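Local coordinates for protein TetR family transcriptional regulator (Streptomyces coelicolor, PDB 6SRN) that probably represses transcription as a TetR-family DNA-binding regulator of antibiotic production, and binds a small furan-carboxylic acid bacterial hormone in its ligand pocket, at residues E83-W88 and Y144-H149; A90-I95 and E107-R112. One frame throughout, in Å; residues are numbered along the deposited sequence.

Contact 1. Residues E83-W88 and Y144-H149. With LUB (4-(Hydroxymethyl)-2-propylfuran-3-carboxylic acid), chain B.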
ATOM      1  N   GLU A  83      11.779   6.140  14.398  1.00  9.04           N
ATOM      2  CA  GLU A  83      11.773   7.576  14.416  1.00  9.79           C
ATOM      3  C   GLU A  83      10.677   8.123  13.517  1.00 10.39           C
ATOM      4  O   GLU A  83      10.042   9.121  13.848  1.00 10.27           O
ATOM      5  CB  GLU A  83      13.148   8.089  13.983  1.00 10.79           C
ATOM      6  CG  GLU A  83      13.201   9.556  13.663  1.00 11.91           C
ATOM      7  CD  GLU A  83      12.659  10.414  14.765  1.00 13.55           C
ATOM      8  OE1 GLU A  83      12.827  10.043  15.943  1.00 14.90           O
ATOM      9  OE2 GLU A  83      12.085  11.485  14.437  1.00 15.28           O
ATOM     10  N   HIS A  84      10.471   7.487  12.370  1.00  8.64           N
ATOM     11  CA  HIS A  84       9.472   8.024  11.421  1.00  8.74           C
ATOM     12  C   HIS A  84       8.055   7.873  11.977  1.00  9.45           C
ATOM     13  O   HIS A  84       7.150   8.563  11.512  1.00  9.43           O
ATOM     14  CB  HIS A  84       9.718   7.434  10.015  1.00  8.66           C
ATOM     15  CG  HIS A  84       8.734   6.415   9.512  1.00  8.17           C
ATOM     16  ND1 HIS A  84       8.590   5.152  10.053  1.00  8.25           N
ATOM     17  CD2 HIS A  84       7.914   6.442   8.447  1.00  9.02           C
ATOM     18  CE1 HIS A  84       7.703   4.468   9.365  1.00  8.55           C
ATOM     19  NE2 HIS A  84       7.290   5.222   8.366  1.00  9.16           N
ATOM     20  N   TYR A  85       7.867   7.040  12.994  1.00  9.12           N
ATOM     21  CA  TYR A  85       6.605   6.996  13.770  1.00  9.49           C
ATOM     22  C   TYR A  85       6.583   7.895  14.997  1.00 10.74           C
ATOM     23  O   TYR A  85       5.565   8.586  15.274  1.00 10.98           O
ATOM     24  CB  TYR A  85       6.258   5.580  14.202  1.00  9.04           C
ATOM     25  CG  TYR A  85       5.979   4.625  13.115  1.00  8.70           C
ATOM     26  CD1 TYR A  85       5.015   4.872  12.124  1.00  8.41           C
ATOM     27  CD2 TYR A  85       6.654   3.402  13.068  1.00  9.13           C
ATOM     28  CE1 TYR A  85       4.780   3.956  11.118  1.00  8.84           C
ATOM     29  CE2 TYR A  85       6.399   2.487  12.071  1.00  8.66           C
ATOM     30  CZ  TYR A  85       5.446   2.740  11.095  1.00  8.74           C
ATOM     31  OH  TYR A  85       5.256   1.810  10.092  1.00  9.47           O
ATOM     32  N   ALA A  86       7.676   7.917  15.749  1.00 11.10           N
ATOM     33  CA  ALA A  86       7.679   8.528  17.072  1.00 10.88           C
ATOM     34  C   ALA A  86       7.560  10.025  17.028  1.00 10.67           C
ATOM     35  O   ALA A  86       7.200  10.646  18.037  1.00 11.89           O
ATOM     36  CB  ALA A  86       8.937   8.138  17.825  1.00 11.33           C
ATOM     37  N   ARG A  87       7.886  10.631  15.906  1.00 10.33           N
ATOM     38  CA  ARG A  87       7.761  12.046  15.736  1.00 10.64           C
ATOM     39  C   ARG A  87       6.326  12.659  15.741  1.00 10.97           C
ATOM     40  O   ARG A  87       6.140  13.826  15.976  1.00 11.67           O
ATOM     41  CB  ARG A  87       8.550  12.449  14.494  1.00 12.14           C
ATOM     42  CG  ARG A  87       8.105  11.811  13.182  1.00 12.71           C
ATOM     43  CD  ARG A  87       8.890  12.394  12.019  1.00 14.87           C
ATOM     44  NE  ARG A  87      10.325  12.217  12.162  1.00 16.38           N
ATOM     45  CZ  ARG A  87      11.202  12.684  11.286  1.00 17.60           C
ATOM     46  NH1 ARG A  87      10.762  13.285  10.183  1.00 16.53           N
ATOM     47  NH2 ARG A  87      12.484  12.527  11.499  1.00 19.17           N
ATOM     48  N   TRP A  88       5.326  11.835  15.551  1.00  9.80           N
ATOM     49  CA  TRP A  88       3.979  12.319  15.232  1.00  9.12           C
ATOM     50  C   TRP A  88       3.100  12.746  16.406  1.00  9.52           C
ATOM     51  O   TRP A  88       2.354  13.708  16.296  1.00  9.47           O
ATOM     52  CB  TRP A  88       3.291  11.330  14.255  1.00  8.68           C
ATOM     53  CG  TRP A  88       3.994  11.403  12.951  1.00  8.38           C
ATOM     54  CD1 TRP A  88       4.881  10.505  12.449  1.00  8.78           C
ATOM     55  CD2 TRP A  88       3.918  12.465  11.998  1.00  8.60           C
ATOM     56  NE1 TRP A  88       5.382  10.935  11.237  1.00  8.61           N
ATOM     57  CE2 TRP A  88       4.816  12.145  10.930  1.00  8.43           C
ATOM     58  CE3 TRP A  88       3.203  13.664  11.941  1.00  9.26           C
ATOM     59  CZ2 TRP A  88       5.029  12.991   9.863  1.00  9.79           C
ATOM     60  CZ3 TRP A  88       3.397  14.498  10.868  1.00 10.20           C
ATOM     61  CH2 TRP A  88       4.291  14.140   9.812  1.00 10.25           C
ATOM     62  N   TYR A 144       1.436   0.495  10.573  1.00  7.13           N
ATOM     63  CA  TYR A 144       0.023   0.959  10.570  1.00  7.41           C
ATOM     64  C   TYR A 144      -0.566   1.176  11.960  1.00  7.56           C
ATOM     65  O   TYR A 144      -1.409   2.089  12.142  1.00  7.57           O
ATOM     66  CB  TYR A 144      -0.901   0.021   9.740  1.00  7.79           C
ATOM     67  CG  TYR A 144      -0.258  -0.404   8.434  1.00  7.41           C
ATOM     68  CD1 TYR A 144       0.181   0.532   7.481  1.00  7.56           C
ATOM     69  CD2 TYR A 144      -0.006  -1.751   8.162  1.00  7.09           C
ATOM     70  CE1 TYR A 144       0.833   0.125   6.350  1.00  8.12           C
ATOM     71  CE2 TYR A 144       0.632  -2.146   7.012  1.00  7.62           C
ATOM     72  CZ  TYR A 144       1.083  -1.205   6.119  1.00  8.42           C
ATOM     73  OH  TYR A 144       1.767  -1.620   5.011  1.00 10.00           O
ATOM     74  N   VAL A 145      -0.163   0.344  12.928  1.00  8.63           N
ATOM     75  CA  VAL A 145      -0.834   0.361  14.206  1.00  9.49           C
ATOM     76  C   VAL A 145      -0.577   1.653  15.004  1.00  8.70           C
ATOM     77  O   VAL A 145      -1.452   2.121  15.700  1.00  9.41           O
ATOM     78  CB  VAL A 145      -0.593  -0.894  15.037  1.00 10.64           C
ATOM     79  CG1 VAL A 145      -1.037  -2.150  14.312  1.00 11.18           C
ATOM     80  CG2 VAL A 145       0.842  -1.008  15.386  1.00 10.99           C
ATOM     81  N   ASP A 146       0.610   2.248  14.889  1.00  9.57           N
ATOM     82  CA  ASP A 146       0.900   3.485  15.620  1.00  9.81           C
ATOM     83  C   ASP A 146       0.020   4.637  15.131  1.00  8.93           C
ATOM     84  O   ASP A 146      -0.568   5.343  15.927  1.00  9.52           O
ATOM     85  CB  ASP A 146       2.384   3.848  15.494  1.00  9.85           C
ATOM     86  CG  ASP A 146       3.293   2.877  16.215  1.00 10.74           C
ATOM     87  OD1 ASP A 146       2.961   2.571  17.397  1.00 13.70           O
ATOM     88  OD2 ASP A 146       4.290   2.389  15.614  1.00 11.95           O
ATOM     89  N   TRP A 147      -0.097   4.784  13.816  1.00  8.65           N
ATOM     90  CA  TRP A 147      -0.914   5.851  13.267  1.00  8.68           C
ATOM     91  C   TRP A 147      -2.388   5.574  13.535  1.00  8.71           C
ATOM     92  O   TRP A 147      -3.125   6.478  13.809  1.00  8.60           O
ATOM     93  CB  TRP A 147      -0.675   6.003  11.761  1.00  8.97           C
ATOM     94  CG  TRP A 147       0.399   7.010  11.399  1.00  8.77           C
ATOM     95  CD1 TRP A 147       1.739   6.759  11.117  1.00  9.19           C
ATOM     96  CD2 TRP A 147       0.219   8.408  11.252  1.00  8.66           C
ATOM     97  NE1 TRP A 147       2.380   7.953  10.800  1.00  9.93           N
ATOM     98  CE2 TRP A 147       1.482   8.980  10.926  1.00  9.66           C
ATOM     99  CE3 TRP A 147      -0.888   9.256  11.389  1.00  9.01           C
ATOM    100  CZ2 TRP A 147       1.604  10.346  10.652  1.00  9.07           C
ATOM    101  CZ3 TRP A 147      -0.734  10.592  11.150  1.00  9.00           C
ATOM    102  CH2 TRP A 147       0.495  11.118  10.815  1.00  9.34           C
ATOM    103  N   THR A 148      -2.801   4.313  13.485  1.00  8.70           N
ATOM    104  CA  THR A 148      -4.179   3.985  13.787  1.00  8.88           C
ATOM    105  C   THR A 148      -4.543   4.395  15.210  1.00  9.52           C
ATOM    106  O   THR A 148      -5.565   5.068  15.392  1.00  9.86           O
ATOM    107  CB  THR A 148      -4.481   2.514  13.474  1.00  8.97           C
ATOM    108  OG1 THR A 148      -4.154   2.241  12.103  1.00  8.86           O
ATOM    109  CG2 THR A 148      -5.974   2.208  13.698  1.00  9.47           C
ATOM    110  N   HIS A 149      -3.692   4.033  16.159  1.00 10.49           N
ATOM    111  CA  HIS A 149      -3.899   4.397  17.566  1.00 12.97           C
ATOM    112  C   HIS A 149      -3.854   5.897  17.772  1.00 11.96           C
ATOM    113  O   HIS A 149      -4.664   6.476  18.537  1.00 12.19           O
ATOM    114  CB  HIS A 149      -2.876   3.688  18.451  1.00 15.91           C
ATOM    115  CG  HIS A 149      -3.297   2.306  18.823  1.00 20.90           C
ATOM    116  ND1 HIS A 149      -2.453   1.217  18.784  1.00 25.17           N
ATOM    117  CD2 HIS A 149      -4.498   1.839  19.252  1.00 23.47           C
ATOM    118  CE1 HIS A 149      -3.115   0.143  19.193  1.00 24.30           C
ATOM    119  NE2 HIS A 149      -4.361   0.490  19.457  1.00 24.32           N
TER
HETATM  120  C2  LUB B 301       1.830   4.952   6.657  1.00 12.61           C
HETATM  121  C4  LUB B 301       3.633   3.668   6.326  1.00 12.42           C
HETATM  122  C5  LUB B 301       3.510   4.471   5.265  1.00 12.05           C
HETATM  123  C6  LUB B 301       0.497   5.473   7.009  1.00 12.74           C
HETATM  124  O11 LUB B 301       1.428   3.715   9.251  1.00 13.84           O
HETATM  125  C9  LUB B 301       2.312   3.244   8.489  1.00 12.38           C
HETATM  126  O10 LUB B 301       2.979   2.192   8.799  1.00 14.02           O
HETATM  127  C3  LUB B 301       2.580   3.851   7.200  1.00 13.01           C
HETATM  128  C12 LUB B 301       4.876   2.808   6.497  1.00 13.42           C
HETATM  129  O13 LUB B 301       4.469   1.444   6.756  1.00 15.11           O
HETATM  130  O1  LUB B 301       2.315   5.203   5.370  1.00 11.63           O
HETATM  131  C7  LUB B 301       0.678   6.923   7.477  1.00 13.67           C
HETATM  132  C8  LUB B 301      -0.620   7.548   7.925  1.00 14.37           C
HETATM  133  O   HOH W   1       5.091   7.704   9.931  1.00 20.47           O

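Contact 2. Residues A90-I95 and E107-R112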
ATOM      1  N   ALA A  90       3.998  14.464  19.010  1.00 10.51           N
ATOM      2  CA  ALA A  90       4.327  15.870  19.252  1.00 11.44           C
ATOM      3  C   ALA A  90       3.680  16.824  18.245  1.00 11.14           C
ATOM      4  O   ALA A  90       3.247  17.922  18.627  1.00 12.44           O
ATOM      5  CB  ALA A  90       5.840  16.069  19.280  1.00 11.39           C
ATOM      6  N   ALA A  91       3.588  16.370  16.996  1.00 12.27           N
ATOM      7  CA  ALA A  91       2.943  17.156  15.934  1.00 11.20           C
ATOM      8  C   ALA A  91       1.472  17.299  16.258  1.00 10.97           C
ATOM      9  O   ALA A  91       0.869  18.369  16.107  1.00 10.90           O
ATOM     10  CB  ALA A  91       3.142  16.492  14.584  1.00 11.44           C
ATOM     11  N   MET A  92       0.852  16.222  16.726  1.00 10.72           N
ATOM     12  CA  MET A  92      -0.571  16.294  17.051  1.00 10.92           C
ATOM     13  C   MET A  92      -0.841  17.231  18.207  1.00 11.03           C
ATOM     14  O   MET A  92      -1.811  17.967  18.183  1.00  9.79           O
ATOM     15  CB  MET A  92      -1.186  14.915  17.299  1.00 11.90           C
ATOM     16  CG  MET A  92      -2.687  14.915  16.981  1.00 13.44           C
ATOM     17  SD  MET A  92      -3.386  13.263  16.781  1.00 17.28           S
ATOM     18  CE  MET A  92      -3.511  12.983  18.505  1.00 16.31           C
ATOM     19  N   GLU A  93       0.086  17.237  19.178  1.00 11.14           N
ATOM     20  CA  GLU A  93       0.000  18.161  20.299  1.00 13.49           C
ATOM     21  C   GLU A  93       0.150  19.600  19.839  1.00 12.16           C
ATOM     22  O   GLU A  93      -0.571  20.462  20.305  1.00 12.19           O
ATOM     23  CB  GLU A  93       1.047  17.807  21.374  1.00 14.84           C
ATOM     24  CG  GLU A  93       0.969  18.650  22.652  1.00 17.02           C
ATOM     25  CD  GLU A  93      -0.323  18.448  23.447  1.00 16.80           C
ATOM     26  OE1 GLU A  93      -1.187  17.599  23.090  1.00 20.60           O
ATOM     27  OE2 GLU A  93      -0.500  19.182  24.443  1.00 20.82           O
ATOM     28  N   GLU A  94       1.071  19.856  18.921  1.00 12.50           N
ATOM     29  CA  GLU A  94       1.261  21.221  18.397  1.00 12.59           C
ATOM     30  C   GLU A  94      -0.041  21.739  17.723  1.00 12.24           C
ATOM     31  O   GLU A  94      -0.412  22.902  17.850  1.00 11.98           O
ATOM     32  CB  GLU A  94       2.412  21.184  17.397  1.00 15.97           C
ATOM     33  CG  GLU A  94       2.794  22.503  16.749  1.00 19.76           C
ATOM     34  CD  GLU A  94       3.844  22.296  15.678  1.00 23.45           C
ATOM     35  OE1 GLU A  94       4.789  21.505  15.910  1.00 29.81           O
ATOM     36  OE2 GLU A  94       3.723  22.906  14.601  1.00 27.05           O
ATOM     37  N   ILE A  95      -0.716  20.843  17.007  1.00 11.68           N
ATOM     38  CA  ILE A  95      -1.956  21.193  16.324  1.00 11.55           C
ATOM     39  C   ILE A  95      -3.115  21.400  17.322  1.00 12.04           C
ATOM     40  O   ILE A  95      -3.919  22.344  17.253  1.00 12.17           O
ATOM     41  CB  ILE A  95      -2.309  20.094  15.291  1.00 11.09           C
ATOM     42  CG1 ILE A  95      -1.284  20.089  14.154  1.00 11.10           C
ATOM     43  CG2 ILE A  95      -3.690  20.329  14.728  1.00 12.14           C
ATOM     44  CD1 ILE A  95      -1.206  18.802  13.392  1.00 11.34           C
ATOM     45  N   GLU A 107      -7.235  15.824   9.827  1.00  9.73           N
ATOM     46  CA  GLU A 107      -6.927  16.329   8.513  1.00 10.42           C
ATOM     47  C   GLU A 107      -5.520  16.919   8.436  1.00  9.17           C
ATOM     48  O   GLU A 107      -4.771  16.619   7.485  1.00  8.37           O
ATOM     49  CB  GLU A 107      -7.899  17.410   8.093  1.00 12.02           C
ATOM     50  CG  GLU A 107      -9.262  16.966   7.693  1.00 15.46           C
ATOM     51  CD  GLU A 107      -9.967  18.213   7.200  1.00 18.62           C
ATOM     52  OE1 GLU A 107      -9.616  18.701   6.064  1.00 24.55           O
ATOM     53  OE2 GLU A 107     -10.736  18.751   7.997  1.00 22.48           O
ATOM     54  N   GLU A 108      -5.166  17.766   9.410  1.00  8.60           N
ATOM     55  CA  GLU A 108      -3.889  18.457   9.342  1.00  8.72           C
ATOM     56  C   GLU A 108      -2.734  17.472   9.591  1.00  8.41           C
ATOM     57  O   GLU A 108      -1.643  17.616   9.002  1.00  8.31           O
ATOM     58  CB  GLU A 108      -3.829  19.636  10.301  1.00  9.20           C
ATOM     59  CG  GLU A 108      -2.522  20.400  10.271  1.00 10.15           C
ATOM     60  CD  GLU A 108      -2.072  20.969   8.931  1.00 11.46           C
ATOM     61  OE1 GLU A 108      -2.882  21.066   7.979  1.00 12.80           O
ATOM     62  OE2 GLU A 108      -0.874  21.335   8.872  1.00 14.62           O
ATOM     63  N   MET A 109      -2.935  16.485  10.455  1.00  7.60           N
ATOM     64  CA  MET A 109      -1.898  15.456  10.621  1.00  8.14           C
ATOM     65  C   MET A 109      -1.580  14.753   9.317  1.00  7.35           C
ATOM     66  O   MET A 109      -0.413  14.521   8.975  1.00  7.60           O
ATOM     67  CB  MET A 109      -2.338  14.442  11.672  1.00  8.21           C
ATOM     68  CG  MET A 109      -2.278  15.024  13.070  1.00  8.97           C
ATOM     69  SD  MET A 109      -0.617  15.202  13.672  1.00  9.93           S
ATOM     70  CE  MET A 109      -0.179  13.485  13.943  1.00 10.25           C
ATOM     71  N   LEU A 110      -2.620  14.392   8.568  1.00  7.57           N
ATOM     72  CA  LEU A 110      -2.412  13.659   7.314  1.00  7.36           C
ATOM     73  C   LEU A 110      -1.830  14.598   6.222  1.00  7.45           C
ATOM     74  O   LEU A 110      -1.006  14.185   5.408  1.00  6.90           O
ATOM     75  CB  LEU A 110      -3.692  12.923   6.856  1.00  7.66           C
ATOM     76  CG  LEU A 110      -4.102  11.814   7.839  1.00  7.67           C
ATOM     77  CD1 LEU A 110      -5.502  11.335   7.455  1.00  8.58           C
ATOM     78  CD2 LEU A 110      -3.122  10.640   7.819  1.00  8.49           C
ATOM     79  N   HIS A 111      -2.223  15.852   6.225  1.00  7.17           N
ATOM     80  CA  HIS A 111      -1.571  16.864   5.372  1.00  7.84           C
ATOM     81  C   HIS A 111      -0.082  16.904   5.656  1.00  7.79           C
ATOM     82  O   HIS A 111       0.746  16.833   4.737  1.00  7.17           O
ATOM     83  CB  HIS A 111      -2.224  18.212   5.711  1.00  9.09           C
ATOM     84  CG  HIS A 111      -1.709  19.382   4.949  1.00 10.13           C
ATOM     85  ND1 HIS A 111      -1.921  20.676   5.396  1.00 13.60           N
ATOM     86  CD2 HIS A 111      -0.913  19.488   3.867  1.00 11.82           C
ATOM     87  CE1 HIS A 111      -1.356  21.528   4.537  1.00 13.37           C
ATOM     88  NE2 HIS A 111      -0.754  20.829   3.587  1.00 11.69           N
ATOM     89  N   ARG A 112       0.283  17.008   6.927  1.00  7.94           N
ATOM     90  CA  ARG A 112       1.669  17.059   7.291  1.00  8.43           C
ATOM     91  C   ARG A 112       2.410  15.749   6.936  1.00  7.72           C
ATOM     92  O   ARG A 112       3.556  15.776   6.497  1.00  7.79           O
ATOM     93  CB  ARG A 112       1.787  17.378   8.794  1.00 10.00           C
ATOM     94  CG  ARG A 112       1.511  18.824   9.104  1.00 11.62           C
ATOM     95  CD  ARG A 112       1.745  19.172  10.553  1.00 14.79           C
ATOM     96  NE  ARG A 112       1.190  20.499  10.815  1.00 17.35           N
ATOM     97  CZ  ARG A 112       1.430  21.230  11.891  1.00 21.50           C
ATOM     98  NH1 ARG A 112       2.226  20.780  12.849  1.00 22.93           N
ATOM     99  NH2 ARG A 112       0.851  22.433  11.996  1.00 24.63           N
TER
HETATM  100  O   HOH W   2       1.200  24.418  13.719  1.00 39.75           O

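Contact 1. Residues E83-W88 and Y144-H149
The indole of Trp147 is sandwiched: the propyl end of the furan hormone, LUB C8, lies over one face, 3.5 Å from CD2, while Trp88 CB stands over the opposite face. At its edge, NE1 points in plane at a water. This is one wall of the ligand pocket of a TetR-family regulator, formed where the start of helix 145-161 meets the end of helix 73-86 and the turn into helix 88-96. Trp88 in turn receives the six-membered ring of Trp147 obliquely on one face, with Trp147 CZ2 3.4 Å from Trp88 CD2 and the planes at 47°. A broad indole suits this place because it offers one surface to the apolar propyl chain and still has an N-H to spend: the water accepts from Trp147 NE1 and donates to His84 O, tying the two helices together without any direct hydrogen bond.

Tyr85 brings its CD1 edge to Trp147 CD1, and Asp146 OD2 sits over a face of the phenol ring, 3.6 Å from CD2. With CG anti to the carbonyl carbon (chi1 -64°), the Tyr85 ring reaches across to the hormone's carboxylate; its hydroxyl is also hydrogen-bonded to Gln130. The Tyr144 ring lies obliquely alongside that carboxylate, CD1 3.5 Å from LUB O10, and its hydroxyl carries on to Asn190 of the second subunit. Carboxylate oxygen O10 of LUB accepts two bonds, from Tyr85 OH at 2.6 Å and from Tyr144 N, at the N-cap position, at 2.9 Å.

Contact 2. Residues A90-I95 and E107-R112
Met109 SD settles against the backbone of helix 88-96, 3.5 Å from Met92 N and 3.7 Å from Met92 CB, with Ala91 CB beside it. Bends at chi2 and chi3 fold the thioether into this position, and the small methyl of Ala91 lets the long, flexible side chain come close to the helix. Ile95 CD1 touches the same sulfur at 3.7 Å and also packs on Glu108 CG. These contacts join two successive helices of the all-helical TetR fold, 88-96 and 102-119, whose short segments run at 131° to each other with axes 10.1 Å apart.

Beyond Ile95 lies the guanidinium of Arg112. Ile95 CG1 is centred over one face, 3.7 Å from Arg112 CZ, leaving the edge for polar partners. There NH1 makes a weak hydrogen bond, part of a salt bridge, to Glu94 OE2 across the contact, and a water links that same oxygen to NH2. Within its own helix, Arg112 NE donates almost straight (168°) to the anti lone pair of Glu108 OE2 at 3.0 Å. The other oxygen of Glu108 accepts from His111 ND1 at 2.8 Å, a second-shell bond that helps set the carboxylate. A guanidinium face is poorly hydrated compared with its N-H edge, so an aliphatic carbon can pack there while two carboxylates and a water hold the edge; the positive charge probably offsets those of Glu94 and Glu108.

How the contacts relate
The centres of contacts 1 and 2 lie about 12 Å apart, and contact 2 is nested along the chain inside the loop that contact 1 closes. The order is 83-88, 90-95, 107-112, then 144-149, so helices 73-86 and 88-96 follow directly on one another and helices 102-119 and 121-131 come between them and helix 145-161. The two contacts touch: Met109 CE packs on Trp88 O, and Trp147 CZ3 meets Leu110 CD2. Leu110 itself lines the hormone pocket. Contact 2 therefore backs the aromatic wall of contact 1, and packing is continuous from the pocket to the pair of helices 88-96 and 102-119.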